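Side-chain contacts in NADH oxidoreductase (Mesorhizobium loti, PDB 3PI7), which probably binds NADPH and uses it to reduce a substrate, possibly a quinone, as a putative quinone reductase with GroES-like and Rossmann folds: residues 73-78 / 83-88; 97-102 / 126-131; 152-157 / 302-307; 249-254 / 271-276. All coordinates share one frame; numbering follows the deposited sequence.

Contact 1: residues 73-78 / 83-88; sequences YGQPRV and AGFEGV. With GOL (glycerol), chain B; PO4 (phosphate ion), chain E.
Tyr-73 and Phe-85 bring their rings together in the GroES-like domain, where the loop after helix 63-69 meets the start of strand 86-94. The rings cross obliquely, with centroids 5.4 Å apart and planes at 43°. Tyr-73 CD2 lies 3.9 Å from Phe-85 CZ. The Tyr-73 ring also meets Phe-280 of the second subunit edge-to-face. Gln-75 and Phe-85 reach toward each other from opposite directions, the glutamine on a fully extended chain. Its amide plane is turned 53° from the phenyl ring, and Gln-75 OE1 lies 3.6 Å from Phe-85 CE1. Gln-75 NE2 sits at the ring edge, near its plane, and is hydrogen-bonded to Gly-113 O. With an alanine here instead of Phe-85, Tyr-73 would probably lose its aromatic neighbour within the subunit loop and a gap would open beside the Gln-75 amide. Glycerol, probably from the crystallisation liquor, lies beside the phenyl ring and donates from O2 to Gly-84 O. Gln-75 NE2 gives glycerol O3 only a weak bond, 3.3 Å long and bent to 124°.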
loop_
_atom_site.group_PDB
_atom_site.type_symbol
_atom_site.label_atom_id
_atom_site.label_comp_id
_atom_site.label_asym_id
_atom_site.label_seq_id
_atom_site.Cartn_x
_atom_site.Cartn_y
_atom_site.Cartn_z
ATOM N N TYR A 73 5.056 20.391 0.395
ATOM C CA TYR A 73 4.929 19.604 1.612
ATOM C C TYR A 73 3.440 19.395 1.955
ATOM O O TYR A 73 2.576 19.922 1.272
ATOM C CB TYR A 73 5.687 20.314 2.760
ATOM C CG TYR A 73 5.885 19.450 3.984
ATOM C CD1 TYR A 73 6.688 18.312 3.935
ATOM C CD2 TYR A 73 5.357 19.825 5.217
ATOM C CE1 TYR A 73 6.890 17.523 5.063
ATOM C CE2 TYR A 73 5.544 19.034 6.352
ATOM C CZ TYR A 73 6.330 17.893 6.272
ATOM O OH TYR A 73 6.523 17.092 7.371
ATOM N N GLY A 74 3.148 18.599 2.969
ATOM C CA GLY A 74 1.776 18.332 3.378
ATOM C C GLY A 74 1.206 19.361 4.323
ATOM O O GLY A 74 0.265 19.068 5.058
ATOM N N GLN A 75 1.743 20.585 4.283
ATOM C CA GLN A 75 1.294 21.700 5.108
ATOM C C GLN A 75 1.376 22.949 4.253
ATOM O O GLN A 75 2.370 23.109 3.557
ATOM C CB GLN A 75 2.219 21.800 6.334
ATOM C CG GLN A 75 1.828 22.846 7.351
ATOM C CD GLN A 75 2.830 22.856 8.474
ATOM O OE1 GLN A 75 3.341 21.814 8.888
ATOM N NE2 GLN A 75 3.123 24.030 8.994
ATOM N N PRO A 76 0.337 23.802 4.186
ATOM C CA PRO A 76 0.432 24.957 3.301
ATOM C C PRO A 76 1.290 26.086 3.887
ATOM O O PRO A 76 1.409 26.253 5.098
ATOM C CB PRO A 76 -1.025 25.396 3.152
ATOM C CG PRO A 76 -1.644 25.040 4.468
ATOM C CD PRO A 76 -0.938 23.780 4.917
ATOM N N ARG A 77 1.870 26.866 3.001
ATOM C CA ARG A 77 2.655 28.037 3.365
ATOM C C ARG A 77 1.734 29.182 3.727
ATOM O O ARG A 77 0.671 29.336 3.114
ATOM C CB ARG A 77 3.487 28.455 2.123
ATOM C CG ARG A 77 4.591 27.463 1.775
ATOM C CD ARG A 77 5.188 27.763 0.394
ATOM N NE ARG A 77 4.172 27.804 -0.668
ATOM C CZ ARG A 77 4.453 27.902 -1.962
ATOM N NH1 ARG A 77 5.711 27.934 -2.370
ATOM N NH2 ARG A 77 3.473 27.997 -2.857
ATOM N N VAL A 78 2.153 30.018 4.673
ATOM C CA VAL A 78 1.456 31.266 4.945
ATOM C C VAL A 78 2.445 32.343 4.476
ATOM O O VAL A 78 3.490 32.520 5.097
ATOM C CB VAL A 78 0.992 31.452 6.419
ATOM C CG1 VAL A 78 0.314 32.818 6.604
ATOM C CG2 VAL A 78 0.035 30.341 6.816
ATOM N N ALA A 83 9.767 30.611 7.702
ATOM C CA ALA A 83 9.781 29.157 7.517
ATOM C C ALA A 83 10.690 28.530 8.623
ATOM O O ALA A 83 11.230 29.259 9.442
ATOM C CB ALA A 83 10.311 28.842 6.122
ATOM N N GLY A 84 10.842 27.203 8.611
ATOM C CA GLY A 84 11.697 26.491 9.549
ATOM C C GLY A 84 10.876 25.713 10.540
ATOM O O GLY A 84 10.075 26.276 11.298
ATOM N N PHE A 85 11.057 24.417 10.539
ATOM C CA PHE A 85 10.231 23.586 11.408
ATOM C C PHE A 85 10.838 23.328 12.767
ATOM O O PHE A 85 10.075 23.006 13.671
ATOM C CB PHE A 85 9.925 22.245 10.738
ATOM C CG PHE A 85 8.888 22.337 9.643
ATOM C CD1 PHE A 85 7.665 22.959 9.871
ATOM C CD2 PHE A 85 9.119 21.765 8.396
ATOM C CE1 PHE A 85 6.724 23.079 8.841
ATOM C CE2 PHE A 85 8.156 21.836 7.388
ATOM C CZ PHE A 85 6.973 22.508 7.611
ATOM N N GLU A 86 12.163 23.342 12.922
ATOM C CA GLU A 86 12.730 23.033 14.225
ATOM C C GLU A 86 13.964 23.852 14.567
ATOM O O GLU A 86 14.660 24.361 13.700
ATOM C CB GLU A 86 13.062 21.521 14.395
ATOM C CG GLU A 86 14.348 21.007 13.783
ATOM C CD GLU A 86 14.704 19.533 13.949
ATOM O OE1 GLU A 86 14.455 18.930 15.026
ATOM O OE2 GLU A 86 15.287 18.992 12.986
ATOM N N GLY A 87 14.282 23.861 15.848
ATOM C CA GLY A 87 15.501 24.498 16.297
ATOM C C GLY A 87 15.700 24.335 17.775
ATOM O O GLY A 87 15.047 23.504 18.438
ATOM N N VAL A 88 16.590 25.159 18.289
ATOM C CA VAL A 88 16.861 25.200 19.709
ATOM C C VAL A 88 16.873 26.667 20.103
ATOM O O VAL A 88 17.355 27.544 19.360
ATOM C CB VAL A 88 18.174 24.462 20.090
ATOM C CG1 VAL A 88 19.385 25.143 19.460
ATOM C CG2 VAL A 88 18.347 24.345 21.612
HETATM C C1 GOL B . 5.466 27.747 9.070
HETATM O O1 GOL B . 6.188 28.779 8.489
HETATM C C2 GOL B . 6.327 26.768 9.853
HETATM O O2 GOL B . 7.701 27.118 9.693
HETATM C C3 GOL B . 5.712 26.837 11.219
HETATM O O3 GOL B . 4.328 26.317 11.069
HETATM P P PO4 E . 3.063 29.124 -6.265
HETATM O O1 PO4 E . 2.516 28.152 -7.427
HETATM O O2 PO4 E . 3.510 30.514 -6.891
HETATM O O3 PO4 E . 4.335 28.460 -5.643
HETATM O O4 PO4 E . 1.854 29.329 -5.240
#

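Contact 2: residues 97-102 / 126-131; sequences EPYAKS and AEAAAC
Tyr-99 lays one face of its ring over the methyl group of Ala-128. Tyr-99 sits in the first turn of helix 98-103, two residues after the N-cap residue Glu-97. A chi1 of -167° turns the ring away from its own backbone N and out over the short 3-10 turn 128-129. Ala-128 CB is 3.7 Å from the Tyr-99 ring centroid and only 15° off the ring normal, a CH-pi contact. The methyl group is close to the CG side of the ring, 3.6 Å from Tyr-99 CG. The far end of the ring lies obliquely beside Ala-129, whose CB is 3.8 Å from Tyr-99 CE2. The phenol then meets a water near the ring plane, with Tyr-99 OH a short 2.5 Å from the water oxygen. That water donates to Cys-131 O at 2.7 Å and so links the helix to the start of strand 131-133. One residue on, Ala-100 adds a small apolar contact, its CB 4.3 Å from Ala-128 CB. Ala-100 also packs on Val-52 of strand 51-56. The helix thus covers the turn joining strands 123-127 and 131-133, within the mixed beta-sheet of the GroES-like domain found in medium-chain dehydrogenases and reductases.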
loop_
_atom_site.group_PDB
_atom_site.type_symbol
_atom_site.label_atom_id
_atom_site.label_comp_id
_atom_site.label_asym_id
_atom_site.label_seq_id
_atom_site.Cartn_x
_atom_site.Cartn_y
_atom_site.Cartn_z
ATOM N N GLU A 97 -1.540 29.707 29.562
ATOM C CA GLU A 97 -1.753 28.354 30.087
ATOM C C GLU A 97 -0.522 27.921 30.904
ATOM O O GLU A 97 0.608 28.283 30.557
ATOM C CB GLU A 97 -2.066 27.372 28.970
ATOM C CG GLU A 97 -3.450 27.619 28.385
ATOM C CD GLU A 97 -3.873 26.754 27.214
ATOM O OE1 GLU A 97 -3.213 25.725 26.947
ATOM O OE2 GLU A 97 -4.926 27.067 26.616
ATOM N N PRO A 98 -0.734 27.201 32.022
ATOM C CA PRO A 98 0.393 26.839 32.897
ATOM C C PRO A 98 1.545 26.115 32.210
ATOM O O PRO A 98 2.691 26.400 32.536
ATOM C CB PRO A 98 -0.255 25.941 33.945
ATOM C CG PRO A 98 -1.664 26.391 34.005
ATOM C CD PRO A 98 -2.027 26.753 32.594
ATOM N N TYR A 99 1.271 25.183 31.301
ATOM C CA TYR A 99 2.359 24.486 30.593
ATOM C C TYR A 99 3.281 25.516 29.921
ATOM O O TYR A 99 4.502 25.431 30.070
ATOM C CB TYR A 99 1.752 23.538 29.539
ATOM C CG TYR A 99 2.654 22.503 28.895
ATOM C CD1 TYR A 99 4.008 22.442 29.189
ATOM C CD2 TYR A 99 2.141 21.576 27.990
ATOM C CE1 TYR A 99 4.834 21.478 28.602
ATOM C CE2 TYR A 99 2.956 20.629 27.384
ATOM C CZ TYR A 99 4.305 20.595 27.674
ATOM O OH TYR A 99 5.064 19.622 27.079
ATOM N N ALA A 100 2.689 26.491 29.190
ATOM C CA ALA A 100 3.467 27.522 28.487
ATOM C C ALA A 100 4.206 28.398 29.502
ATOM O O ALA A 100 5.409 28.599 29.364
ATOM C CB ALA A 100 2.548 28.367 27.611
ATOM N N LYS A 101 3.515 28.864 30.561
ATOM C CA LYS A 101 4.151 29.738 31.564
ATOM C C LYS A 101 5.301 29.056 32.306
ATOM O O LYS A 101 6.319 29.709 32.568
ATOM C CB LYS A 101 3.120 30.268 32.581
ATOM C CG LYS A 101 2.184 31.332 32.027
ATOM C CD LYS A 101 2.929 32.608 31.599
ATOM C CE LYS A 101 1.985 33.715 31.182
ATOM N NZ LYS A 101 2.681 34.731 30.351
ATOM N N SER A 102 5.187 27.756 32.586
ATOM C CA SER A 102 6.214 27.013 33.310
ATOM C C SER A 102 7.477 26.803 32.501
ATOM O O SER A 102 8.537 26.527 33.071
ATOM C CB SER A 102 5.672 25.654 33.762
ATOM O OG SER A 102 4.673 25.881 34.743
ATOM N N ALA A 126 6.111 28.052 19.161
ATOM C CA ALA A 126 5.801 26.637 19.157
ATOM C C ALA A 126 4.777 26.362 20.213
ATOM O O ALA A 126 4.672 27.115 21.197
ATOM C CB ALA A 126 7.093 25.816 19.413
ATOM N N GLU A 127 4.061 25.257 20.074
ATOM C CA GLU A 127 3.189 24.774 21.162
ATOM C C GLU A 127 4.068 24.393 22.319
ATOM O O GLU A 127 5.164 23.859 22.089
ATOM C CB GLU A 127 2.391 23.526 20.702
ATOM C CG GLU A 127 1.364 23.856 19.644
ATOM C CD GLU A 127 0.245 24.776 20.095
ATOM O OE1 GLU A 127 -0.095 24.766 21.299
ATOM O OE2 GLU A 127 -0.214 25.587 19.262
ATOM N N ALA A 128 3.616 24.631 23.570
ATOM C CA ALA A 128 4.406 24.196 24.738
ATOM C C ALA A 128 4.705 22.699 24.618
ATOM O O ALA A 128 5.844 22.240 24.863
ATOM C CB ALA A 128 3.646 24.494 26.021
ATOM N N ALA A 129 3.701 21.947 24.144
ATOM C CA ALA A 129 3.790 20.487 23.974
ATOM C C ALA A 129 4.782 20.073 22.910
ATOM O O ALA A 129 5.121 18.892 22.832
ATOM C CB ALA A 129 2.411 19.927 23.641
ATOM N N ALA A 130 5.274 21.027 22.082
ATOM C CA ALA A 130 6.207 20.685 21.007
ATOM C C ALA A 130 7.642 21.065 21.398
ATOM O O ALA A 130 8.532 21.135 20.545
ATOM C CB ALA A 130 5.795 21.391 19.734
ATOM N N CYS A 131 7.853 21.337 22.699
ATOM C CA CYS A 131 9.154 21.718 23.223
ATOM C C CYS A 131 9.716 20.669 24.084
ATOM O O CYS A 131 8.987 20.025 24.828
ATOM C CB CYS A 131 9.060 23.029 23.988
ATOM S SG CYS A 131 8.572 24.421 22.958
HETATM O O HOH W 1 7.564 19.928 27.165
#

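Contact 3: residues 152-157 / 302-307; sequences TAIAMF and GPAILE
Ile-154 and Ala-304 mark the closest backbone approach of two helices, with their CA atoms 6.6 Å apart. The pair belongs to the two-domain medium-chain reductase fold. Helix 148-163 runs up to the first strand of the Rossmann sheet, 167-170. Helix 298-313 comes after strand 284-287, the last of that sheet, and helix 290-296, and the chain then returns to the sheet of the GroES-like domain. The later helix is kinked at Pro-303, whose N has no bond to the preceding turn. Leu-306 N is bonded to Gly-302 O and Glu-307 N to Pro-303 O.

The small methyl group of Ala-304 probably helps the helices come this near, and Ile-154 supplies most of the other side. Both branches of Ile-154 are used. Its chi1 of -70° sends CG2 to the Ala-304 methyl and CG1 on toward the Ala-304 carbonyl. CG2 of Ile-154 meets Ala-304 CB at 3.9 Å. The longer branch extends to CD1 of Ile-154, which lies 3.5 Å from Ala-304 O, a plain van der Waals touch on a backbone carbonyl. Trp-293 of helix 290-296 also packs on Ala-304, and Trp-317 on Ile-154. Glu-307, one turn further on, contributes the aliphatic part of its chain rather than its carboxylate: Glu-307 CG lies 4.3 Å from Ile-154 CD1.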
loop_
_atom_site.group_PDB
_atom_site.type_symbol
_atom_site.label_atom_id
_atom_site.label_comp_id
_atom_site.label_asym_id
_atom_site.label_seq_id
_atom_site.Cartn_x
_atom_site.Cartn_y
_atom_site.Cartn_z
ATOM N N THR A 152 11.868 10.512 14.403
ATOM C CA THR A 152 11.480 9.710 13.239
ATOM C C THR A 152 12.310 8.429 13.222
ATOM O O THR A 152 11.769 7.363 12.890
ATOM C CB THR A 152 11.700 10.503 11.940
ATOM O OG1 THR A 152 10.995 11.730 12.038
ATOM C CG2 THR A 152 11.232 9.747 10.694
ATOM N N ALA A 153 13.607 8.523 13.586
ATOM C CA ALA A 153 14.466 7.332 13.584
ATOM C C ALA A 153 13.976 6.328 14.596
ATOM O O ALA A 153 13.943 5.133 14.311
ATOM C CB ALA A 153 15.918 7.690 13.881
ATOM N N ILE A 154 13.637 6.786 15.790
ATOM C CA ILE A 154 13.156 5.876 16.823
ATOM C C ILE A 154 11.862 5.243 16.369
ATOM O O ILE A 154 11.720 4.027 16.432
ATOM C CB ILE A 154 13.013 6.610 18.178
ATOM C CG1 ILE A 154 14.432 6.951 18.709
ATOM C CG2 ILE A 154 12.200 5.754 19.220
ATOM C CD1 ILE A 154 14.451 8.023 19.845
ATOM N N ALA A 155 10.916 6.068 15.915
ATOM C CA ALA A 155 9.612 5.546 15.550
ATOM C C ALA A 155 9.687 4.557 14.380
ATOM O O ALA A 155 9.046 3.515 14.436
ATOM C CB ALA A 155 8.685 6.695 15.209
HETATM N N MSE A 156 10.488 4.852 13.354
HETATM C CA MSE A 156 10.572 3.974 12.196
HETATM C C MSE A 156 11.440 2.756 12.481
HETATM O O MSE A 156 11.110 1.674 12.022
HETATM C CB MSE A 156 11.058 4.740 10.957
HETATM C CG MSE A 156 10.001 5.749 10.482
HETATM SE SE MSE A 156 10.228 6.328 8.610
HETATM C CE MSE A 156 12.059 6.506 8.818
ATOM N N PHE A 157 12.484 2.899 13.283
ATOM C CA PHE A 157 13.263 1.724 13.629
ATOM C C PHE A 157 12.389 0.761 14.473
ATOM O O PHE A 157 12.560 -0.457 14.343
ATOM C CB PHE A 157 14.573 2.092 14.317
ATOM C CG PHE A 157 15.406 0.864 14.562
ATOM C CD1 PHE A 157 15.865 0.088 13.496
ATOM C CD2 PHE A 157 15.697 0.449 15.858
ATOM C CE1 PHE A 157 16.594 -1.084 13.731
ATOM C CE2 PHE A 157 16.448 -0.707 16.082
ATOM C CZ PHE A 157 16.869 -1.476 15.016
ATOM N N GLY A 302 6.439 10.097 24.833
ATOM C CA GLY A 302 7.221 10.317 26.053
ATOM C C GLY A 302 8.494 9.493 26.114
ATOM O O GLY A 302 9.589 10.058 26.179
ATOM N N PRO A 303 8.387 8.142 26.050
ATOM C CA PRO A 303 9.603 7.305 26.052
ATOM C C PRO A 303 10.551 7.603 24.870
ATOM O O PRO A 303 11.764 7.530 25.058
ATOM C CB PRO A 303 9.045 5.878 25.975
ATOM C CG PRO A 303 7.671 5.982 26.547
ATOM C CD PRO A 303 7.168 7.312 26.056
ATOM N N ALA A 304 10.031 7.949 23.658
ATOM C CA ALA A 304 10.931 8.272 22.536
ATOM C C ALA A 304 11.697 9.576 22.814
ATOM O O ALA A 304 12.881 9.662 22.497
ATOM C CB ALA A 304 10.158 8.390 21.221
ATOM N N ILE A 305 10.998 10.598 23.368
ATOM C CA ILE A 305 11.615 11.899 23.703
ATOM C C ILE A 305 12.668 11.654 24.786
ATOM O O ILE A 305 13.783 12.164 24.665
ATOM C CB ILE A 305 10.538 12.922 24.146
ATOM C CG1 ILE A 305 9.695 13.385 22.946
ATOM C CG2 ILE A 305 11.126 14.109 24.945
ATOM C CD1 ILE A 305 8.346 14.078 23.327
ATOM N N LEU A 306 12.338 10.804 25.795
ATOM C CA LEU A 306 13.287 10.498 26.872
ATOM C C LEU A 306 14.470 9.721 26.341
ATOM O O LEU A 306 15.581 9.985 26.765
ATOM C CB LEU A 306 12.629 9.744 28.050
ATOM C CG LEU A 306 11.586 10.532 28.891
ATOM C CD1 LEU A 306 10.733 9.580 29.712
ATOM C CD2 LEU A 306 12.262 11.551 29.842
ATOM N N GLU A 307 14.251 8.788 25.398
ATOM C CA GLU A 307 15.323 7.979 24.799
ATOM C C GLU A 307 16.228 8.834 23.906
ATOM O O GLU A 307 17.443 8.625 23.918
ATOM C CB GLU A 307 14.737 6.793 23.998
ATOM C CG GLU A 307 15.759 5.880 23.335
ATOM C CD GLU A 307 16.642 5.036 24.242
ATOM O OE1 GLU A 307 16.310 4.868 25.438
ATOM O OE2 GLU A 307 17.661 4.512 23.738
#

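Contact 4: residues 249-254 / 271-276; sequences IFNAMP and VIREPG
Asn-251 faces both Arg-273 and Glu-274 where helix 243-252 of the Rossmann domain packs beside the end of strand 270-272. The apolar part is small. Phe-250 presents the edge of its ring to Ile-272, with Phe-250 CE2 4.3 Å from Ile-272 CG2.

The polar part runs through water. Asn-251 ND2 donates to a water at 2.9 Å, and Glu-274 N donates to the same water at 3.0 Å. Asn-251 ND2 also touches Glu-274 CG at 3.5 Å. With chi1 at -173°, Asn-251 aims its amide at Arg-273 and Glu-274. Its OD1 accepts from Arg-226 NH2. A leucine in place of Asn-251 would probably leave Arg-226 without this acceptor and break the water link to Glu-274 N.

Flat groups also meet. The side chains of Asn-251 and Arg-273 cross at about a right angle. Their amide and guanidinium planes are 41° apart, and Asn-251 CB lies over one guanidinium face. Arg-273 has two deposited conformers, so this detail is doubtful.

The charges have partners outside the two segments. In the conformer described, Arg-273 NH2 forms a salt bridge with Glu-222. Glu-274 OE1 forms one with Arg-264 of the second subunit. Val-271 and Ile-272 extend a beta ladder into that subunit, so the amide and its water connect the helix to a segment engaged in the dimer interface.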
loop_
_atom_site.group_PDB
_atom_site.type_symbol
_atom_site.label_atom_id
_atom_site.label_comp_id
_atom_site.label_asym_id
_atom_site.label_seq_id
_atom_site.Cartn_x
_atom_site.Cartn_y
_atom_site.Cartn_z
ATOM N N ILE A 249 13.009 -1.458 -6.040
ATOM C CA ILE A 249 13.305 -2.087 -4.754
ATOM C C ILE A 249 12.098 -2.909 -4.300
ATOM O O ILE A 249 12.238 -4.072 -4.010
ATOM C CB ILE A 249 13.690 -1.006 -3.722
ATOM C CG1 ILE A 249 15.084 -0.426 -4.070
ATOM C CG2 ILE A 249 13.657 -1.583 -2.285
ATOM C CD1 ILE A 249 15.405 0.824 -3.268
ATOM N N PHE A 250 10.913 -2.283 -4.235
ATOM C CA PHE A 250 9.703 -2.962 -3.827
ATOM C C PHE A 250 9.466 -4.228 -4.642
ATOM O O PHE A 250 9.171 -5.282 -4.083
ATOM C CB PHE A 250 8.526 -2.010 -3.980
ATOM C CG PHE A 250 7.214 -2.607 -3.536
ATOM C CD1 PHE A 250 7.012 -2.972 -2.205
ATOM C CD2 PHE A 250 6.148 -2.729 -4.431
ATOM C CE1 PHE A 250 5.780 -3.465 -1.778
ATOM C CE2 PHE A 250 4.910 -3.205 -4.001
ATOM C CZ PHE A 250 4.734 -3.567 -2.676
ATOM N N ASN A 251 9.621 -4.131 -5.962
ATOM C CA ASN A 251 9.431 -5.260 -6.857
ATOM C C ASN A 251 10.353 -6.446 -6.514
ATOM O O ASN A 251 9.938 -7.606 -6.604
ATOM C CB ASN A 251 9.707 -4.796 -8.283
ATOM C CG ASN A 251 9.390 -5.824 -9.339
ATOM O OD1 ASN A 251 10.281 -6.339 -10.023
ATOM N ND2 ASN A 251 8.137 -6.167 -9.456
ATOM N N ALA A 252 11.596 -6.160 -6.106
ATOM C CA ALA A 252 12.598 -7.191 -5.820
ATOM C C ALA A 252 12.467 -7.756 -4.407
ATOM O O ALA A 252 13.069 -8.799 -4.111
ATOM C CB ALA A 252 14.004 -6.631 -6.012
HETATM N N MSE A 253 11.701 -7.084 -3.537
HETATM C CA MSE A 253 11.632 -7.564 -2.170
HETATM C C MSE A 253 10.818 -8.854 -2.044
HETATM O O MSE A 253 9.960 -9.165 -2.902
HETATM C CB MSE A 253 11.087 -6.481 -1.239
HETATM C CG MSE A 253 12.089 -5.406 -0.960
HETATM SE SE MSE A 253 11.175 -3.996 -0.067
HETATM C CE MSE A 253 11.288 -4.719 1.810
ATOM N N PRO A 254 11.082 -9.641 -0.961
ATOM C CA PRO A 254 10.354 -10.901 -0.808
ATOM C C PRO A 254 8.919 -10.677 -0.351
ATOM O O PRO A 254 8.477 -9.535 -0.136
ATOM C CB PRO A 254 11.157 -11.642 0.266
ATOM C CG PRO A 254 11.716 -10.580 1.110
ATOM C CD PRO A 254 12.077 -9.473 0.135
ATOM N N VAL A 271 5.628 3.731 -9.735
ATOM C CA VAL A 271 4.861 2.638 -10.331
ATOM C C VAL A 271 4.871 1.431 -9.414
ATOM O O VAL A 271 5.907 1.101 -8.852
ATOM C CB VAL A 271 5.424 2.278 -11.741
ATOM C CG1 VAL A 271 4.785 1.011 -12.310
ATOM C CG2 VAL A 271 5.267 3.436 -12.724
ATOM N N ILE A 272 3.729 0.767 -9.266
ATOM C CA ILE A 272 3.657 -0.566 -8.637
ATOM C C ILE A 272 3.867 -1.482 -9.842
ATOM O O ILE A 272 2.926 -1.727 -10.619
ATOM C CB ILE A 272 2.334 -0.814 -7.902
ATOM C CG1 ILE A 272 2.053 0.277 -6.846
ATOM C CG2 ILE A 272 2.359 -2.217 -7.282
ATOM C CD1 ILE A 272 0.554 0.332 -6.339
ATOM N N ARG A 273 5.120 -1.914 -10.045
ATOM C CA ARG A 273 5.502 -2.691 -11.218
ATOM C C ARG A 273 4.648 -3.942 -11.407
ATOM O O ARG A 273 4.197 -4.203 -12.523
ATOM C CB ARG A 273 6.980 -3.096 -11.158
ATOM C CG ARG A 273 7.498 -3.551 -12.520
ATOM C CD ARG A 273 8.947 -3.985 -12.454
ATOM N NE ARG A 273 9.853 -2.856 -12.209
ATOM C CZ ARG A 273 11.173 -2.973 -12.104
ATOM N NH1 ARG A 273 11.751 -4.161 -12.210
ATOM N NH2 ARG A 273 11.924 -1.901 -11.880
ATOM N N GLU A 274 4.430 -4.703 -10.334
ATOM C CA GLU A 274 3.651 -5.936 -10.427
ATOM C C GLU A 274 2.598 -5.935 -9.349
ATOM O O GLU A 274 2.860 -6.436 -8.250
ATOM C CB GLU A 274 4.581 -7.152 -10.268
ATOM C CG GLU A 274 5.550 -7.395 -11.416
ATOM C CD GLU A 274 4.945 -7.667 -12.785
ATOM O OE1 GLU A 274 3.879 -8.321 -12.858
ATOM O OE2 GLU A 274 5.556 -7.233 -13.790
ATOM N N PRO A 275 1.409 -5.338 -9.588
ATOM C CA PRO A 275 0.388 -5.316 -8.530
ATOM C C PRO A 275 0.004 -6.708 -8.024
ATOM O O PRO A 275 -0.400 -6.825 -6.869
ATOM C CB PRO A 275 -0.817 -4.617 -9.198
ATOM C CG PRO A 275 -0.199 -3.773 -10.240
ATOM C CD PRO A 275 0.929 -4.634 -10.789
ATOM N N GLY A 276 0.238 -7.756 -8.834
ATOM C CA GLY A 276 0.013 -9.144 -8.426
ATOM C C GLY A 276 0.796 -9.501 -7.168
ATOM O O GLY A 276 0.388 -10.387 -6.406
HETATM O O HOH W 2 6.167 -4.764 -7.840
#

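In the fold
From the N terminus, contact 1 closes first, across a gap of only four residues before strand 86-94. Helix 98-103 follows that strand, and contact 2 then closes a longer loop by joining the helix to the end of strand 123-127. Contacts 1 and 2 reach the same sheet of the GroES-like domain, with centres 19 Å apart. Contact 3 opens next and spans 144 residues, pairing the helices that flank the Rossmann strands in sequence. Contact 4 is nested inside that span, at the subunit interface, and joins helix 243-252 to the end of strand 270-272. No two contacts cross. Contacts 2 and 4 lie on opposite sides of the chain's centre, with centres 45 Å apart.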